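Local coordinates for 4-phosphoerythronate dehydrogenase (Lactobacillus jensenii, PDB 4PRK), which probably catalyses the NAD-dependent interconversion of pyruvate and D-lactate, as a member of the D-isomer-specific 2-hydroxyacid dehydrogenase family, at residues Ser265-Lys270 with Gln276-Tyr281; Val111-Tyr116 with Asn289-Pro294. All coordinates share one frame; numbering follows the deposited sequence.

Contact 1. Residues Ser265-Lys270 with Gln276-Tyr281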
ATOM      1  N   SER A 265      34.723 -11.127   7.853  1.00 36.41           N
ATOM      2  CA  SER A 265      35.483 -10.385   8.856  1.00 39.44           C
ATOM      3  C   SER A 265      36.926 -10.099   8.445  1.00 38.18           C
ATOM      4  O   SER A 265      37.542  -9.156   8.906  1.00 37.94           O
ATOM      5  CB  SER A 265      35.471 -11.146  10.176  1.00 41.42           C
ATOM      6  OG  SER A 265      34.191 -10.983  10.794  1.00 46.35           O
ATOM      7  N   SER A 266      37.471 -10.931   7.590  1.00 37.80           N
ATOM      8  CA  SER A 266      38.810 -10.698   7.122  1.00 41.50           C
ATOM      9  C   SER A 266      38.937  -9.408   6.309  1.00 42.20           C
ATOM     10  O   SER A 266      39.954  -8.755   6.362  1.00 43.85           O
ATOM     11  CB  SER A 266      39.349 -11.910   6.380  1.00 42.11           C
ATOM     12  OG  SER A 266      39.049 -11.832   5.016  1.00 45.43           O
ATOM     13  N   TYR A 267      37.935  -9.087   5.503  1.00 37.46           N
ATOM     14  CA  TYR A 267      38.008  -7.912   4.650  1.00 35.65           C
ATOM     15  C   TYR A 267      36.909  -6.840   4.717  1.00 35.87           C
ATOM     16  O   TYR A 267      37.143  -5.720   4.324  1.00 40.08           O
ATOM     17  CB  TYR A 267      38.210  -8.345   3.211  1.00 37.25           C
ATOM     18  CG  TYR A 267      37.138  -9.243   2.685  1.00 34.64           C
ATOM     19  CD1 TYR A 267      36.971 -10.512   3.183  1.00 35.35           C
ATOM     20  CD2 TYR A 267      36.306  -8.824   1.675  1.00 35.77           C
ATOM     21  CE1 TYR A 267      35.998 -11.343   2.693  1.00 34.36           C
ATOM     22  CE2 TYR A 267      35.332  -9.644   1.179  1.00 34.19           C
ATOM     23  CZ  TYR A 267      35.183 -10.901   1.695  1.00 36.06           C
ATOM     24  OH  TYR A 267      34.216 -11.718   1.207  1.00 37.65           O
ATOM     25  N   PHE A 268      35.722  -7.173   5.189  1.00 34.47           N
ATOM     26  CA  PHE A 268      34.658  -6.176   5.289  1.00 34.34           C
ATOM     27  C   PHE A 268      35.050  -5.098   6.303  1.00 36.29           C
ATOM     28  O   PHE A 268      35.595  -5.398   7.345  1.00 34.95           O
ATOM     29  CB  PHE A 268      33.331  -6.827   5.687  1.00 34.18           C
ATOM     30  CG  PHE A 268      32.541  -7.377   4.538  1.00 31.20           C
ATOM     31  CD1 PHE A 268      33.145  -7.729   3.357  1.00 33.64           C
ATOM     32  CD2 PHE A 268      31.185  -7.551   4.653  1.00 31.72           C
ATOM     33  CE1 PHE A 268      32.405  -8.234   2.316  1.00 33.61           C
ATOM     34  CE2 PHE A 268      30.441  -8.049   3.617  1.00 28.87           C
ATOM     35  CZ  PHE A 268      31.050  -8.394   2.446  1.00 29.73           C
ATOM     36  N   PHE A 269      34.758  -3.848   5.987  1.00 36.02           N
ATOM     37  CA  PHE A 269      35.106  -2.719   6.833  1.00 37.61           C
ATOM     38  C   PHE A 269      36.597  -2.335   6.839  1.00 38.29           C
ATOM     39  O   PHE A 269      37.008  -1.551   7.671  1.00 37.65           O
ATOM     40  CB  PHE A 269      34.522  -2.891   8.239  1.00 38.31           C
ATOM     41  CG  PHE A 269      33.037  -3.097   8.231  1.00 39.56           C
ATOM     42  CD1 PHE A 269      32.216  -2.223   7.531  1.00 42.94           C
ATOM     43  CD2 PHE A 269      32.472  -4.171   8.858  1.00 42.02           C
ATOM     44  CE1 PHE A 269      30.864  -2.387   7.501  1.00 42.64           C
ATOM     45  CE2 PHE A 269      31.110  -4.369   8.811  1.00 44.41           C
ATOM     46  CZ  PHE A 269      30.308  -3.478   8.123  1.00 44.65           C
ATOM     47  N   LYS A 270      37.386  -2.845   5.889  1.00 39.83           N
ATOM     48  CA  LYS A 270      38.842  -2.568   5.822  1.00 40.66           C
ATOM     49  C   LYS A 270      39.194  -2.120   4.452  1.00 40.34           C
ATOM     50  O   LYS A 270      38.375  -2.303   3.545  1.00 40.77           O
ATOM     51  CB  LYS A 270      39.660  -3.826   6.138  1.00 38.24           C
ATOM     52  CG  LYS A 270      39.634  -4.134   7.590  1.00 40.58           C
ATOM     53  CD  LYS A 270      39.694  -5.612   7.861  1.00 48.06           C
ATOM     54  CE  LYS A 270      39.549  -5.832   9.351  1.00 52.04           C
ATOM     55  NZ  LYS A 270      39.419  -7.286   9.591  1.00 60.05           N
ATOM     56  N   GLN A 276      44.745  -9.976  -0.266  1.00 38.89           N
ATOM     57  CA  GLN A 276      44.040 -10.209   0.999  1.00 41.03           C
ATOM     58  C   GLN A 276      42.567 -10.560   0.840  1.00 42.44           C
ATOM     59  O   GLN A 276      41.912 -10.871   1.804  1.00 41.80           O
ATOM     60  CB  GLN A 276      44.175  -9.002   1.892  1.00 40.32           C
ATOM     61  CG  GLN A 276      45.608  -8.630   2.146  1.00 38.65           C
ATOM     62  CD  GLN A 276      45.708  -7.410   3.024  1.00 38.32           C
ATOM     63  OE1 GLN A 276      45.708  -6.268   2.544  1.00 36.52           O
ATOM     64  NE2 GLN A 276      45.791  -7.644   4.311  1.00 38.37           N
ATOM     65  N   ILE A 277      42.049 -10.532  -0.376  1.00 44.03           N
ATOM     66  CA  ILE A 277      40.632 -10.719  -0.579  1.00 39.05           C
ATOM     67  C   ILE A 277      40.415 -12.176  -0.921  1.00 37.85           C
ATOM     68  O   ILE A 277      41.073 -12.684  -1.812  1.00 35.39           O
ATOM     69  CB  ILE A 277      40.175  -9.822  -1.740  1.00 40.41           C
ATOM     70  CG1 ILE A 277      40.424  -8.340  -1.396  1.00 35.66           C
ATOM     71  CG2 ILE A 277      38.698 -10.103  -2.060  1.00 41.36           C
ATOM     72  CD1 ILE A 277      40.420  -7.417  -2.593  1.00 36.52           C
ATOM     73  N   PRO A 278      39.477 -12.862  -0.245  1.00 37.38           N
ATOM     74  CA  PRO A 278      39.337 -14.289  -0.570  1.00 38.46           C
ATOM     75  C   PRO A 278      38.754 -14.614  -1.965  1.00 42.52           C
ATOM     76  O   PRO A 278      38.039 -13.796  -2.588  1.00 40.84           O
ATOM     77  CB  PRO A 278      38.403 -14.814   0.513  1.00 37.84           C
ATOM     78  CG  PRO A 278      37.738 -13.614   1.106  1.00 37.92           C
ATOM     79  CD  PRO A 278      38.683 -12.476   0.932  1.00 37.80           C
ATOM     80  N   ALA A 279      39.041 -15.830  -2.409  1.00 38.08           N
ATOM     81  CA  ALA A 279      38.695 -16.290  -3.737  1.00 40.16           C
ATOM     82  C   ALA A 279      37.190 -16.421  -3.959  1.00 36.92           C
ATOM     83  O   ALA A 279      36.708 -16.204  -5.070  1.00 33.40           O
ATOM     84  CB  ALA A 279      39.360 -17.644  -3.990  1.00 41.98           C
ATOM     85  N   ASP A 280      36.477 -16.857  -2.926  1.00 37.82           N
ATOM     86  CA  ASP A 280      35.037 -16.969  -3.022  1.00 36.90           C
ATOM     87  C   ASP A 280      34.419 -15.584  -3.280  1.00 34.85           C
ATOM     88  O   ASP A 280      33.625 -15.432  -4.225  1.00 32.74           O
ATOM     89  CB  ASP A 280      34.419 -17.732  -1.851  1.00 37.54           C
ATOM     90  CG  ASP A 280      34.613 -17.054  -0.511  1.00 38.28           C
ATOM     91  OD1 ASP A 280      35.286 -16.035  -0.392  1.00 42.01           O
ATOM     92  OD2 ASP A 280      34.098 -17.587   0.473  1.00 40.99           O
ATOM     93  N   TYR A 281      34.869 -14.547  -2.576  1.00 36.24           N
ATOM     94  CA  TYR A 281      34.405 -13.209  -2.938  1.00 34.49           C
ATOM     95  C   TYR A 281      34.711 -12.884  -4.395  1.00 37.02           C
ATOM     96  O   TYR A 281      33.825 -12.447  -5.125  1.00 37.66           O
ATOM     97  CB  TYR A 281      35.005 -12.150  -2.052  1.00 37.93           C
ATOM     98  CG  TYR A 281      34.656 -10.784  -2.541  1.00 36.47           C
ATOM     99  CD1 TYR A 281      33.412 -10.227  -2.237  1.00 37.48           C
ATOM    100  CD2 TYR A 281      35.509 -10.077  -3.378  1.00 33.27           C
ATOM    101  CE1 TYR A 281      33.046  -8.990  -2.738  1.00 34.82           C
ATOM    102  CE2 TYR A 281      35.166  -8.828  -3.867  1.00 35.63           C
ATOM    103  CZ  TYR A 281      33.922  -8.289  -3.537  1.00 33.95           C
ATOM    104  OH  TYR A 281      33.522  -7.061  -3.978  1.00 32.47           O
TER
HETATM  105  O   HOH W   1      34.432 -14.171   2.011  1.00 34.43           O

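Contact 2. Residues Val111-Tyr116 with Asn289-Pro294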
ATOM      1  N   VAL A 111      15.189  -5.477  -0.790  1.00 24.90           N
ATOM      2  CA  VAL A 111      14.239  -5.309  -1.880  1.00 22.79           C
ATOM      3  C   VAL A 111      14.960  -4.761  -3.106  1.00 24.81           C
ATOM      4  O   VAL A 111      14.757  -5.249  -4.230  1.00 23.58           O
ATOM      5  CB  VAL A 111      13.131  -4.324  -1.498  1.00 21.24           C
ATOM      6  CG1 VAL A 111      12.353  -3.808  -2.702  1.00 22.11           C
ATOM      7  CG2 VAL A 111      12.222  -4.941  -0.498  1.00 21.27           C
ATOM      8  N   THR A 112      15.741  -3.702  -2.887  1.00 23.51           N
ATOM      9  CA  THR A 112      16.485  -3.063  -3.964  1.00 23.82           C
ATOM     10  C   THR A 112      17.334  -4.079  -4.707  1.00 24.11           C
ATOM     11  O   THR A 112      17.332  -4.144  -5.964  1.00 24.97           O
ATOM     12  CB  THR A 112      17.428  -1.984  -3.373  1.00 24.36           C
ATOM     13  OG1 THR A 112      16.659  -0.903  -2.907  1.00 23.43           O
ATOM     14  CG2 THR A 112      18.368  -1.466  -4.355  1.00 23.35           C
ATOM     15  N   GLN A 113      18.088  -4.874  -3.953  1.00 23.36           N
ATOM     16  CA  GLN A 113      18.947  -5.888  -4.595  1.00 23.67           C
ATOM     17  C   GLN A 113      18.130  -6.932  -5.342  1.00 22.99           C
ATOM     18  O   GLN A 113      18.440  -7.243  -6.503  1.00 20.56           O
ATOM     19  CB  GLN A 113      19.828  -6.586  -3.573  1.00 26.34           C
ATOM     20  CG  GLN A 113      20.983  -5.722  -3.148  1.00 26.64           C
ATOM     21  CD  GLN A 113      22.047  -6.463  -2.317  1.00 27.40           C
ATOM     22  OE1 GLN A 113      22.249  -7.662  -2.456  1.00 27.09           O
ATOM     23  NE2 GLN A 113      22.750  -5.716  -1.454  1.00 27.13           N
ATOM     24  N   ALA A 114      17.045  -7.406  -4.726  1.00 21.52           N
ATOM     25  CA  ALA A 114      16.145  -8.333  -5.414  1.00 24.02           C
ATOM     26  C   ALA A 114      15.570  -7.773  -6.724  1.00 25.89           C
ATOM     27  O   ALA A 114      15.480  -8.514  -7.708  1.00 22.62           O
ATOM     28  CB  ALA A 114      15.000  -8.805  -4.539  1.00 23.11           C
ATOM     29  N   MET A 115      15.195  -6.487  -6.733  1.00 24.65           N
ATOM     30  CA  MET A 115      14.569  -5.930  -7.911  1.00 26.11           C
ATOM     31  C   MET A 115      15.609  -5.774  -9.004  1.00 26.32           C
ATOM     32  O   MET A 115      15.366  -6.144 -10.136  1.00 26.26           O
ATOM     33  CB  MET A 115      13.901  -4.582  -7.663  1.00 26.58           C
ATOM     34  CG  MET A 115      13.207  -4.510  -6.342  1.00 32.51           C
ATOM     35  SD  MET A 115      11.779  -3.480  -6.439  1.00 47.09           S
ATOM     36  CE  MET A 115      10.969  -4.828  -7.397  1.00 34.11           C
ATOM     37  N   TYR A 116      16.750  -5.205  -8.669  1.00 26.96           N
ATOM     38  CA  TYR A 116      17.851  -5.122  -9.653  1.00 27.89           C
ATOM     39  C   TYR A 116      18.174  -6.472 -10.305  1.00 27.15           C
ATOM     40  O   TYR A 116      18.234  -6.596 -11.542  1.00 26.67           O
ATOM     41  CB  TYR A 116      19.085  -4.514  -9.024  1.00 27.97           C
ATOM     42  CG  TYR A 116      20.284  -4.403  -9.925  1.00 28.74           C
ATOM     43  CD1 TYR A 116      21.089  -5.470 -10.092  1.00 32.32           C
ATOM     44  CD2 TYR A 116      20.659  -3.191 -10.495  1.00 33.69           C
ATOM     45  CE1 TYR A 116      22.204  -5.421 -10.883  1.00 35.19           C
ATOM     46  CE2 TYR A 116      21.803  -3.086 -11.274  1.00 33.74           C
ATOM     47  CZ  TYR A 116      22.554  -4.235 -11.460  1.00 36.38           C
ATOM     48  OH  TYR A 116      23.668  -4.276 -12.159  1.00 31.52           O
ATOM     49  N   ASN A 289      25.195 -11.613 -12.418  1.00 26.44           N
ATOM     50  CA  ASN A 289      23.903 -11.883 -11.775  1.00 26.80           C
ATOM     51  C   ASN A 289      24.019 -11.970 -10.266  1.00 26.32           C
ATOM     52  O   ASN A 289      23.141 -12.529  -9.606  1.00 27.97           O
ATOM     53  CB  ASN A 289      23.258 -13.173 -12.314  1.00 28.01           C
ATOM     54  CG  ASN A 289      24.101 -14.424 -12.054  1.00 28.67           C
ATOM     55  OD1 ASN A 289      25.285 -14.339 -11.924  1.00 25.10           O
ATOM     56  ND2 ASN A 289      23.473 -15.584 -12.017  1.00 29.44           N
ATOM     57  N   VAL A 290      25.106 -11.437  -9.717  1.00 27.40           N
ATOM     58  CA  VAL A 290      25.293 -11.339  -8.278  1.00 27.52           C
ATOM     59  C   VAL A 290      25.518  -9.878  -7.839  1.00 28.21           C
ATOM     60  O   VAL A 290      26.143  -9.119  -8.541  1.00 28.41           O
ATOM     61  CB  VAL A 290      26.534 -12.118  -7.869  1.00 28.16           C
ATOM     62  CG1 VAL A 290      26.909 -11.804  -6.433  1.00 28.87           C
ATOM     63  CG2 VAL A 290      26.305 -13.619  -8.111  1.00 27.95           C
ATOM     64  N   ILE A 291      25.005  -9.491  -6.680  1.00 28.75           N
ATOM     65  CA  ILE A 291      25.434  -8.269  -6.041  1.00 29.89           C
ATOM     66  C   ILE A 291      26.112  -8.626  -4.747  1.00 27.95           C
ATOM     67  O   ILE A 291      25.595  -9.459  -4.017  1.00 31.15           O
ATOM     68  CB  ILE A 291      24.246  -7.339  -5.725  1.00 28.97           C
ATOM     69  CG1 ILE A 291      23.739  -6.639  -6.959  1.00 27.74           C
ATOM     70  CG2 ILE A 291      24.620  -6.247  -4.743  1.00 28.50           C
ATOM     71  CD1 ILE A 291      22.441  -5.875  -6.695  1.00 27.74           C
ATOM     72  N   VAL A 292      27.241  -7.989  -4.432  1.00 28.02           N
ATOM     73  CA  VAL A 292      27.751  -8.045  -3.063  1.00 28.27           C
ATOM     74  C   VAL A 292      28.011  -6.649  -2.587  1.00 28.15           C
ATOM     75  O   VAL A 292      28.611  -5.888  -3.289  1.00 24.96           O
ATOM     76  CB  VAL A 292      29.051  -8.867  -2.898  1.00 32.05           C
ATOM     77  CG1 VAL A 292      29.418  -9.005  -1.388  1.00 32.64           C
ATOM     78  CG2 VAL A 292      28.923 -10.231  -3.581  1.00 29.67           C
ATOM     79  N   THR A 293      27.513  -6.340  -1.383  1.00 27.91           N
ATOM     80  CA  THR A 293      27.758  -5.108  -0.696  1.00 27.13           C
ATOM     81  C   THR A 293      28.415  -5.413   0.633  1.00 26.52           C
ATOM     82  O   THR A 293      28.221  -6.500   1.196  1.00 28.28           O
ATOM     83  CB  THR A 293      26.444  -4.325  -0.439  1.00 27.28           C
ATOM     84  OG1 THR A 293      25.412  -5.210   0.022  1.00 25.96           O
ATOM     85  CG2 THR A 293      25.992  -3.624  -1.742  1.00 28.63           C
ATOM     86  N   PRO A 294      29.200  -4.466   1.150  1.00 26.49           N
ATOM     87  CA  PRO A 294      29.979  -4.678   2.359  1.00 29.97           C
ATOM     88  C   PRO A 294      29.224  -4.438   3.631  1.00 29.10           C
ATOM     89  O   PRO A 294      29.523  -3.483   4.336  1.00 29.69           O
ATOM     90  CB  PRO A 294      31.109  -3.644   2.219  1.00 31.37           C
ATOM     91  CG  PRO A 294      30.546  -2.578   1.367  1.00 30.51           C
ATOM     92  CD  PRO A 294      29.364  -3.110   0.638  1.00 26.93           C
TER

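Contact 1. Residues Ser265-Lys270 with Gln276-Tyr281
The phenolic OH of Y267 donates to water 1 at 2.6 Å from the water oxygen, the shortest polar bond of this contact. The water sits in the plane of the Y267 ring, at its edge, and donates a hydrogen bond to D280 OD1, 3.2 Å away. D280 lies in the first turn of helix 279-285, where P278 is the N-cap residue, so the water links the loop to the helix start; OD1 also takes a weak bond from the backbone N of Y281. No direct hydrogen bond joins the two segments; the rest of the evidence is packing around one ring. P278 CD lies 3.7 Å from the centroid of the Y267 ring and 26° off its normal, which meets the geometry of a CH-pi contact, while P278 CG approaches Y267 CE1 at 3.3 Å. The Y267 ring also turns an edge toward the face of Y281 in an offset edge-to-face pair, with planes at 64° and centroids 5.6 Å apart. Its OH meets Y281 CB as well. Y267 reaches this position with CG between the backbone N and the carbonyl carbon (chi1 58°), which carries the ring from the loop toward the helix start. Y267 also opens a type II beta turn that closes at K270, whose NZ donates to S265 O and draws the ends of 265-270 together. The segments belong to the connection between strand 255-258 and helix 279-285 in the NAD-binding domain. D280 rests on T241 and I245 of helix 241-250, while F133 of the second subunit meets both Y267 and Y281 edge-to-face, placing this loop-to-helix junction at the subunit interface.

Contact 2. Residues Val111-Tyr116 with Asn289-Pro294
I291 and Q113 bury the largest areas here, and they meet through the two branches of the isoleucine. I291 CG2 lies 3.5 Å from Q113 CD, with OE1 and NE2 of the same amide only slightly farther, so the methyl packs beside the whole amide group and not against one of its atoms. The other branch, extended at chi2 (172°), carries I291 CD1 between two helix residues: it is 3.8 Å from Q113 CG and 3.7 Å from Y116 CD1. Q113 and Y116 stand three residues, a little under one turn, apart on helix 103-118, so that both project toward the strand. Beyond I291 the glutamine amide continues to T293, where NE2 donates to OG1 at 3.1 Å; the N-H...O angle of 130° marks this bond as weak. The stronger polar partner of T293 OG1 is the carboxylate of D259, which follows strand 255-258, and NE2 has a further hydrogen-bonding partner adjoining the segments. Exchanging Q113 for an alanine would probably open a gap beside the CG2 methyl of I291 and leave T293 OG1 without its amide partner. On the second subunit, I121 packs on I291 and the opposing Y116 stacks with this one, so both helix and strand also contribute to the contact with that subunit. Strand 290-292, at one side of the parallel sheet, is held by backbone bonds from I291 to A256 and L258. The contact is thus mixed in chemistry: methyl groups of I291 pack on the Q113 amide and on the Y116 ring, while the weak bond to T293 probably adds little to the packing and is not the sole polar partner of the buried NE2.

Overall arrangement
Both contacts lie in the NAD-binding domain, with centres 18 Å apart. Along the chain 111-116 comes first, then 265-270 and 276-281, and finally 289-294, so contact 1 falls within the span that contact 2 brackets. Helix 279-285 leads directly into strand 290-292, an outermost strand of the seven-stranded parallel sheet. I291 points toward helix 103-118, whereas V292 points away from it, its CG1 lying 3.9 Å from Y281 CE1. The strand is therefore packed between elements of the two contacts, and F268 CZ also reaches T293 O at 3.6 Å. Since both contacts touch the second subunit, this margin of the Rossmann-type domain contributes to the subunit interface.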